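Local atomic coordinates of Two-component system response regulator/GGDEF domain protein (Aeromonas salmonicida, PDB entry 3LUF), a protein that probably makes cyclic di-GMP from two GTP molecules through a GGDEF domain, this piece being its two receiver domains, each holding a magnesium ion. Residues 119-130 with 144-154. Residues are numbered along the deposited sequence; the frame is centred on the assembly and turned at random.
Unlike the reference sequence in segment 144-154: Q150 (reference Leu).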
loop_
_atom_site.group_PDB
_atom_site.type_symbol
_atom_site.label_atom_id
_atom_site.label_comp_id
_atom_site.label_asym_id
_atom_site.label_seq_id
_atom_site.Cartn_x
_atom_site.Cartn_y
_atom_site.Cartn_z
ATOM N N LEU B 119 13.252 -7.884 -6.894
ATOM C CA LEU B 119 14.466 -8.432 -6.263
ATOM C C LEU B 119 15.722 -7.857 -6.883
ATOM O O LEU B 119 16.662 -7.542 -6.169
ATOM C CB LEU B 119 14.520 -9.977 -6.400
ATOM C CG LEU B 119 13.448 -10.696 -5.568
ATOM C CD1 LEU B 119 13.441 -12.210 -5.961
ATOM C CD2 LEU B 119 13.617 -10.562 -4.066
ATOM N N TYR B 120 15.712 -7.654 -8.192
ATOM C CA TYR B 120 16.855 -7.009 -8.847
ATOM C C TYR B 120 17.078 -5.588 -8.301
ATOM O O TYR B 120 18.205 -5.217 -7.908
ATOM C CB TYR B 120 16.702 -6.962 -10.380
ATOM C CG TYR B 120 17.756 -6.064 -10.948
ATOM C CD1 TYR B 120 19.043 -6.549 -11.154
ATOM C CD2 TYR B 120 17.517 -4.668 -11.123
ATOM C CE1 TYR B 120 20.060 -5.706 -11.606
ATOM C CE2 TYR B 120 18.544 -3.835 -11.548
ATOM C CZ TYR B 120 19.787 -4.363 -11.802
ATOM O OH TYR B 120 20.793 -3.551 -12.209
ATOM N N LEU B 121 16.023 -4.783 -8.310
ATOM C CA LEU B 121 16.142 -3.385 -7.838
ATOM C C LEU B 121 16.552 -3.256 -6.382
ATOM O O LEU B 121 17.322 -2.343 -5.998
ATOM C CB LEU B 121 14.848 -2.630 -8.092
ATOM C CG LEU B 121 14.477 -2.361 -9.546
ATOM C CD1 LEU B 121 13.063 -1.792 -9.634
ATOM C CD2 LEU B 121 15.511 -1.437 -10.278
ATOM N N ASN B 122 16.022 -4.142 -5.540
ATOM C CA ASN B 122 16.291 -4.088 -4.122
ATOM C C ASN B 122 17.762 -4.233 -3.742
ATOM O O ASN B 122 18.169 -3.772 -2.670
ATOM C CB ASN B 122 15.506 -5.168 -3.394
ATOM C CG ASN B 122 14.005 -4.877 -3.336
ATOM O OD1 ASN B 122 13.527 -3.817 -3.768
ATOM N ND2 ASN B 122 13.255 -5.814 -2.771
ATOM N N GLN B 123 18.555 -4.902 -4.576
ATOM C CA GLN B 123 19.981 -5.113 -4.277
ATOM C C GLN B 123 20.688 -3.785 -3.985
ATOM O O GLN B 123 21.679 -3.737 -3.219
ATOM C CB GLN B 123 20.713 -5.767 -5.449
ATOM C CG GLN B 123 20.183 -7.143 -5.851
ATOM C CD GLN B 123 20.855 -7.654 -7.089
ATOM O OE1 GLN B 123 20.596 -7.175 -8.208
ATOM N NE2 GLN B 123 21.714 -8.650 -6.916
ATOM N N GLN B 124 20.243 -2.715 -4.630
ATOM C CA GLN B 124 20.955 -1.454 -4.426
ATOM C C GLN B 124 20.191 -0.459 -3.560
ATOM O O GLN B 124 20.494 0.754 -3.557
ATOM C CB GLN B 124 21.405 -0.851 -5.757
ATOM C CG GLN B 124 20.392 -0.069 -6.499
ATOM C CD GLN B 124 21.002 0.854 -7.532
ATOM O OE1 GLN B 124 20.462 1.939 -7.805
ATOM N NE2 GLN B 124 22.128 0.428 -8.137
ATOM N N ILE B 125 19.202 -0.971 -2.835
ATOM C CA ILE B 125 18.356 -0.116 -1.989
ATOM C C ILE B 125 18.657 -0.355 -0.513
ATOM O O ILE B 125 18.744 -1.495 -0.072
ATOM C CB ILE B 125 16.854 -0.350 -2.300
ATOM C CG1 ILE B 125 16.551 0.100 -3.736
ATOM C CG2 ILE B 125 15.962 0.373 -1.260
ATOM C CD1 ILE B 125 15.105 -0.206 -4.253
ATOM N N GLU B 126 18.861 0.722 0.246
ATOM C CA GLU B 126 19.105 0.629 1.699
ATOM C C GLU B 126 17.854 1.046 2.483
ATOM O O GLU B 126 17.207 2.063 2.170
ATOM C CB GLU B 126 20.288 1.529 2.108
ATOM C CG GLU B 126 21.571 1.133 1.376
ATOM C CD GLU B 126 22.760 1.994 1.790
ATOM O OE1 GLU B 126 22.992 2.114 3.009
ATOM O OE2 GLU B 126 23.466 2.518 0.892
ATOM N N VAL B 127 17.505 0.211 3.449
ATOM C CA VAL B 127 16.351 0.444 4.298
ATOM C C VAL B 127 16.727 0.338 5.766
ATOM O O VAL B 127 17.761 -0.233 6.108
ATOM C CB VAL B 127 15.224 -0.543 3.966
ATOM C CG1 VAL B 127 14.898 -0.507 2.503
ATOM C CG2 VAL B 127 15.593 -1.997 4.472
ATOM N N LEU B 128 15.884 0.891 6.643
ATOM C CA LEU B 128 16.207 0.905 8.071
ATOM C C LEU B 128 15.045 0.357 8.870
ATOM O O LEU B 128 13.893 0.766 8.661
ATOM C CB LEU B 128 16.513 2.343 8.525
ATOM C CG LEU B 128 16.698 2.638 10.027
ATOM C CD1 LEU B 128 17.822 1.789 10.665
ATOM C CD2 LEU B 128 16.905 4.147 10.296
ATOM N N VAL B 129 15.321 -0.598 9.766
ATOM C CA VAL B 129 14.301 -1.120 10.680
ATOM C C VAL B 129 14.576 -0.556 12.081
ATOM O O VAL B 129 15.693 -0.689 12.568
ATOM C CB VAL B 129 14.321 -2.690 10.770
ATOM C CG1 VAL B 129 13.248 -3.179 11.752
ATOM C CG2 VAL B 129 14.113 -3.306 9.390
ATOM N N VAL B 130 13.574 0.109 12.662
ATOM C CA VAL B 130 13.640 0.700 14.021
ATOM C C VAL B 130 12.631 -0.012 14.912
ATOM O O VAL B 130 11.406 0.055 14.710
ATOM C CB VAL B 130 13.329 2.201 14.027
ATOM C CG1 VAL B 130 13.672 2.809 15.379
ATOM C CG2 VAL B 130 14.115 2.901 12.932
ATOM N N LEU B 144 13.349 -8.747 5.381
ATOM C CA LEU B 144 13.797 -7.789 4.371
ATOM C C LEU B 144 15.062 -8.222 3.631
ATOM O O LEU B 144 15.237 -7.919 2.449
ATOM C CB LEU B 144 13.987 -6.396 5.004
ATOM C CG LEU B 144 12.739 -5.792 5.651
ATOM C CD1 LEU B 144 13.098 -4.577 6.482
ATOM C CD2 LEU B 144 11.702 -5.375 4.616
ATOM N N ARG B 145 15.948 -8.942 4.321
ATOM C CA ARG B 145 17.164 -9.462 3.688
ATOM C C ARG B 145 16.820 -10.550 2.646
ATOM O O ARG B 145 17.549 -10.704 1.664
ATOM C CB ARG B 145 18.180 -9.956 4.714
ATOM C CG ARG B 145 18.842 -8.806 5.436
ATOM C CD ARG B 145 19.934 -9.201 6.408
ATOM N NE ARG B 145 20.635 -7.966 6.772
ATOM C CZ ARG B 145 21.324 -7.783 7.887
ATOM N NH1 ARG B 145 21.427 -8.765 8.790
ATOM N NH2 ARG B 145 21.904 -6.611 8.102
ATOM N N LYS B 146 15.685 -11.220 2.832
ATOM C CA LYS B 146 15.156 -12.184 1.829
ATOM C C LYS B 146 14.430 -11.491 0.670
ATOM O O LYS B 146 13.940 -12.137 -0.257
ATOM C CB LYS B 146 14.166 -13.125 2.466
ATOM C CG LYS B 146 14.785 -14.126 3.417
ATOM C CD LYS B 146 14.049 -15.436 3.340
ATOM C CE LYS B 146 12.604 -15.243 3.731
ATOM N NZ LYS B 146 11.792 -16.400 3.263
ATOM N N GLN B 147 14.297 -10.178 0.745
ATOM C CA GLN B 147 13.873 -9.406 -0.401
ATOM C C GLN B 147 15.133 -8.833 -1.108
ATOM O O GLN B 147 15.013 -7.997 -1.990
ATOM C CB GLN B 147 12.895 -8.286 0.016
ATOM C CG GLN B 147 11.568 -8.771 0.649
ATOM C CD GLN B 147 10.721 -7.646 1.239
ATOM O OE1 GLN B 147 10.517 -6.596 0.624
ATOM N NE2 GLN B 147 10.177 -7.890 2.428
ATOM N N LEU B 148 16.320 -9.277 -0.698
ATOM C CA LEU B 148 17.619 -8.807 -1.199
ATOM C C LEU B 148 17.959 -7.330 -0.912
ATOM O O LEU B 148 18.895 -6.770 -1.502
ATOM C CB LEU B 148 17.799 -9.139 -2.698
ATOM C CG LEU B 148 17.696 -10.645 -3.031
ATOM C CD1 LEU B 148 17.901 -10.790 -4.511
ATOM C CD2 LEU B 148 18.759 -11.488 -2.251
ATOM N N LEU B 149 17.253 -6.731 0.043
ATOM C CA LEU B 149 17.537 -5.359 0.426
ATOM C C LEU B 149 18.792 -5.281 1.312
ATOM O O LEU B 149 19.178 -6.255 1.961
ATOM C CB LEU B 149 16.340 -4.771 1.190
ATOM C CG LEU B 149 15.068 -4.566 0.358
ATOM C CD1 LEU B 149 13.856 -4.546 1.273
ATOM C CD2 LEU B 149 15.160 -3.261 -0.412
ATOM N N GLN B 150 19.413 -4.108 1.309
ATOM C CA GLN B 150 20.450 -3.770 2.260
ATOM C C GLN B 150 19.780 -3.195 3.497
ATOM O O GLN B 150 19.187 -2.124 3.437
ATOM C CB GLN B 150 21.367 -2.746 1.621
ATOM C CG GLN B 150 22.151 -3.315 0.437
ATOM C CD GLN B 150 23.071 -2.270 -0.149
ATOM O OE1 GLN B 150 23.824 -1.622 0.585
ATOM N NE2 GLN B 150 22.975 -2.047 -1.452
ATOM N N VAL B 151 19.879 -3.927 4.609
ATOM C CA VAL B 151 19.076 -3.656 5.807
ATOM C C VAL B 151 19.941 -3.148 6.966
ATOM O O VAL B 151 20.880 -3.825 7.429
ATOM C CB VAL B 151 18.233 -4.893 6.257
ATOM C CG1 VAL B 151 17.255 -4.489 7.326
ATOM C CG2 VAL B 151 17.456 -5.532 5.031
ATOM N N HIS B 152 19.640 -1.926 7.419
ATOM C CA HIS B 152 20.279 -1.385 8.594
ATOM C C HIS B 152 19.332 -1.572 9.777
ATOM O O HIS B 152 18.132 -1.634 9.616
ATOM C CB HIS B 152 20.498 0.117 8.422
ATOM C CG HIS B 152 21.375 0.483 7.266
ATOM N ND1 HIS B 152 22.709 0.802 7.422
ATOM C CD2 HIS B 152 21.101 0.629 5.952
ATOM C CE1 HIS B 152 23.224 1.100 6.245
ATOM N NE2 HIS B 152 22.273 0.996 5.330
ATOM N N GLU B 153 19.872 -1.630 10.989
ATOM C CA GLU B 153 19.019 -1.772 12.167
ATOM C C GLU B 153 19.283 -0.704 13.238
ATOM O O GLU B 153 20.408 -0.174 13.365
ATOM C CB GLU B 153 19.113 -3.195 12.781
ATOM C CG GLU B 153 20.482 -3.511 13.383
ATOM C CD GLU B 153 20.530 -4.787 14.249
ATOM O OE1 GLU B 153 19.624 -5.029 15.098
ATOM O OE2 GLU B 153 21.516 -5.534 14.073
ATOM N N ALA B 154 18.243 -0.414 13.987
ATOM C CA ALA B 154 18.282 0.543 15.082
ATOM C C ALA B 154 17.349 0.099 16.198
ATOM O O ALA B 154 16.174 -0.251 15.985
ATOM C CB ALA B 154 17.908 1.970 14.583
HETATM O O HOH W 1 10.451 -6.014 -1.976
#
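Strands 126-130 and 150-154 run parallel, their axes 4.7 Å apart at closest and crossing at -28°, and five backbone hydrogen bonds join them, from Q150 N to I125 O through A154 N to V129 O. The branched V127 and V129, whose bulk near the backbone favours an extended chain, point to one side of the sheet with V151, under helix 134-145. There V127 CG2 lies 4.0 Å from V151 CG2, and V129 CG2 presses on L144 CD1 at 3.3 Å, tighter than usual for two carbons. On the other side, E126 bonds H152: H152 NE2 donates its N-H to E126 OE1 at 2.7 Å, on the carboxylate's anti lone pair, with the two planes only 23° apart. With CG anti to the carbonyl carbon (chi1 -61°), the imidazole reaches back along the sheet to E126, and the nearby carboxylate would tend to favour a protonated ring. L128 CD1 meets the methyl of A154, small enough to let helix 157-166 pack against it. At the start of strand 150-154, the amide of Q150, which replaces the leucine of the reference sequence, reaches over to the turn N122-I125, where Q150 NE2 bonds Q123 O at 2.8 Å. N122 ND2 has two acceptors, Q147 O at 2.9 Å, lying in its amide plane, and a water that also bonds Q147 OE1. A short amide suits this buried site, against which L149 CD2 packs, 3.5 Å from N122 CG; R118 bonds OD1. Helix 106-122, in the place of the last helix of the first receiver domain, thus meets the second at the base of a beta-alpha-beta crossover. This unit opens the five-stranded parallel sheet, order 2-1-3-4-5, of the CheY-like fold, and V130 ends near D132 and D176 of the magnesium site.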